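Local coordinates for cysteine desulfurase (Stenotrophomonas maltophilia, PDB 6WCI), which probably releases sulfur from L-cysteine, giving L-alanine and passing the sulfur to a carrier, with pyridoxal 5'-phosphate as cofactor, at residues 223-228 with 238-243. Numbering follows the deposited sequence.
Sequences QAVPHR and DFYAIT
In the large PLP-binding domain of this class-V, fold-type-I enzyme, the loop that follows strand 216-220 passes beside the C-terminal half of strand 239-243, which is adjacent and parallel to 216-220 in the seven-stranded mixed sheet, and Ala224 and Val225 settle on Tyr240 and Ile242. Val225 and Ile242 cross at about a right angle. Both methyls of Val225 bear on one methyl of Ile242, with Val225 CG1 3.6 Å and Val225 CG2 3.8 Å from Ile242 CG2. The same Val225 CG1 lies at the rim of the Tyr240 ring, near its plane and 4.0 Å from Tyr240 CE1. Tyr240 carries CG anti to its own backbone N (chi1 -167°), which sends the phenol out to the loop, where Tyr240 OH comes within 3.3 Å of Ala224 CB. Leu97 and Leu101 of helix 81-101 pack on Ile242. The loop is itself held in a single helical turn, Ala224 O accepting from both His227 N (3.0 Å) and Arg228 N (3.1 Å). From the same two segments, Gln223 NE2 and Thr243 OG1 hydrogen-bond to O3 and to the phosphate oxygen OP1, respectively, of the PLP-modified Lys246. The segments thus meet by van der Waals contact, largely between apolar groups, while the buried hydroxyl is hydrogen-bonded to His192 ND1; this packs together a loop and a strand that each contribute a side chain to the cofactor site.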
loop_
_atom_site.group_PDB
_atom_site.type_symbol
_atom_site.label_atom_id
_atom_site.label_comp_id
_atom_site.label_asym_id
_atom_site.label_seq_id
_atom_site.Cartn_x
_atom_site.Cartn_y
_atom_site.Cartn_z
ATOM N N GLN B 223 6.908 4.994 16.410
ATOM C CA GLN B 223 7.179 6.268 17.054
ATOM C C GLN B 223 8.634 6.422 17.471
ATOM O O GLN B 223 8.982 7.438 18.080
ATOM C CB GLN B 223 6.271 6.460 18.274
ATOM C CG GLN B 223 4.790 6.496 17.944
ATOM C CD GLN B 223 4.388 7.766 17.220
ATOM O OE1 GLN B 223 5.115 8.760 17.243
ATOM N NE2 GLN B 223 3.226 7.741 16.576
ATOM N N ALA B 224 9.489 5.452 17.150
ATOM C CA ALA B 224 10.915 5.547 17.452
ATOM C C ALA B 224 11.712 6.255 16.352
ATOM O O ALA B 224 12.362 7.276 16.604
ATOM C CB ALA B 224 11.489 4.153 17.695
ATOM N N VAL B 225 11.679 5.722 15.136
ATOM C CA VAL B 225 12.582 6.172 14.073
ATOM C C VAL B 225 12.367 7.615 13.623
ATOM O O VAL B 225 13.313 8.196 13.074
ATOM C CB VAL B 225 12.517 5.224 12.867
ATOM C CG1 VAL B 225 12.898 3.828 13.314
ATOM C CG2 VAL B 225 11.145 5.242 12.250
ATOM N N PRO B 226 11.205 8.259 13.814
ATOM C CA PRO B 226 11.147 9.694 13.494
ATOM C C PRO B 226 11.692 10.608 14.576
ATOM O O PRO B 226 11.908 11.793 14.293
ATOM C CB PRO B 226 9.652 9.954 13.266
ATOM C CG PRO B 226 8.945 8.878 13.961
ATOM C CD PRO B 226 9.859 7.723 14.113
ATOM N N HIS B 227 11.947 10.103 15.786
ATOM C CA HIS B 227 12.285 10.948 16.923
ATOM C C HIS B 227 13.653 10.668 17.532
ATOM O O HIS B 227 14.123 11.480 18.342
ATOM C CB HIS B 227 11.214 10.813 18.018
ATOM C CG HIS B 227 9.838 11.175 17.555
ATOM N ND1 HIS B 227 9.433 12.480 17.373
ATOM C CD2 HIS B 227 8.780 10.402 17.216
ATOM C CE1 HIS B 227 8.180 12.495 16.955
ATOM N NE2 HIS B 227 7.760 11.246 16.852
ATOM N N ARG B 228 14.305 9.567 17.168
ATOM C CA ARG B 228 15.613 9.244 17.713
ATOM C C ARG B 228 16.371 8.380 16.720
ATOM O O ARG B 228 15.783 7.777 15.816
ATOM C CB ARG B 228 15.493 8.509 19.046
ATOM C CG ARG B 228 14.876 7.134 18.882
ATOM C CD ARG B 228 14.344 6.607 20.198
ATOM N NE ARG B 228 15.419 6.274 21.124
ATOM C CZ ARG B 228 15.762 7.005 22.176
ATOM N NH1 ARG B 228 15.116 8.132 22.452
ATOM N NH2 ARG B 228 16.754 6.604 22.955
ATOM N N ASP B 238 14.041 -9.831 16.759
ATOM C CA ASP B 238 13.793 -10.686 15.597
ATOM C C ASP B 238 13.088 -9.966 14.447
ATOM O O ASP B 238 13.266 -10.353 13.283
ATOM C CB ASP B 238 12.960 -11.901 16.007
ATOM C CG ASP B 238 13.656 -12.747 17.048
ATOM O OD1 ASP B 238 14.591 -13.489 16.671
ATOM O OD2 ASP B 238 13.294 -12.629 18.246
ATOM N N PHE B 239 12.275 -8.956 14.748
ATOM C CA PHE B 239 11.470 -8.235 13.767
ATOM C C PHE B 239 11.287 -6.806 14.254
ATOM O O PHE B 239 10.954 -6.609 15.416
ATOM C CB PHE B 239 10.068 -8.829 13.602
ATOM C CG PHE B 239 10.042 -10.255 13.132
ATOM C CD1 PHE B 239 10.036 -10.553 11.774
ATOM C CD2 PHE B 239 9.964 -11.289 14.041
ATOM C CE1 PHE B 239 9.991 -11.874 11.340
ATOM C CE2 PHE B 239 9.914 -12.607 13.619
ATOM C CZ PHE B 239 9.928 -12.901 12.262
ATOM N N TYR B 240 11.410 -5.829 13.344
ATOM C CA TYR B 240 11.252 -4.415 13.671
ATOM C C TYR B 240 10.456 -3.729 12.565
ATOM O O TYR B 240 10.814 -3.834 11.387
ATOM C CB TYR B 240 12.624 -3.753 13.853
ATOM C CG TYR B 240 12.621 -2.378 14.499
ATOM C CD1 TYR B 240 12.380 -1.234 13.754
ATOM C CD2 TYR B 240 12.892 -2.230 15.854
ATOM C CE1 TYR B 240 12.402 0.037 14.357
ATOM C CE2 TYR B 240 12.915 -0.981 16.458
ATOM C CZ TYR B 240 12.667 0.145 15.712
ATOM O OH TYR B 240 12.693 1.381 16.335
ATOM N N ALA B 241 9.368 -3.051 12.941
ATOM C CA ALA B 241 8.413 -2.463 12.003
ATOM C C ALA B 241 8.392 -0.939 12.114
ATOM O O ALA B 241 8.335 -0.394 13.217
ATOM C CB ALA B 241 7.008 -3.010 12.272
ATOM N N ILE B 242 8.397 -0.246 10.970
ATOM C CA ILE B 242 8.313 1.212 10.941
ATOM C C ILE B 242 7.256 1.628 9.928
ATOM O O ILE B 242 6.807 0.833 9.101
ATOM C CB ILE B 242 9.662 1.882 10.600
ATOM C CG1 ILE B 242 10.133 1.435 9.221
ATOM C CG2 ILE B 242 10.705 1.563 11.664
ATOM C CD1 ILE B 242 11.303 2.231 8.663
ATOM N N THR B 243 6.849 2.896 9.999
ATOM C CA THR B 243 5.846 3.388 9.070
ATOM C C THR B 243 6.265 4.742 8.505
ATOM O O THR B 243 6.780 5.607 9.218
ATOM C CB THR B 243 4.443 3.420 9.724
ATOM O OG1 THR B 243 3.440 3.512 8.701
ATOM C CG2 THR B 243 4.290 4.568 10.704
#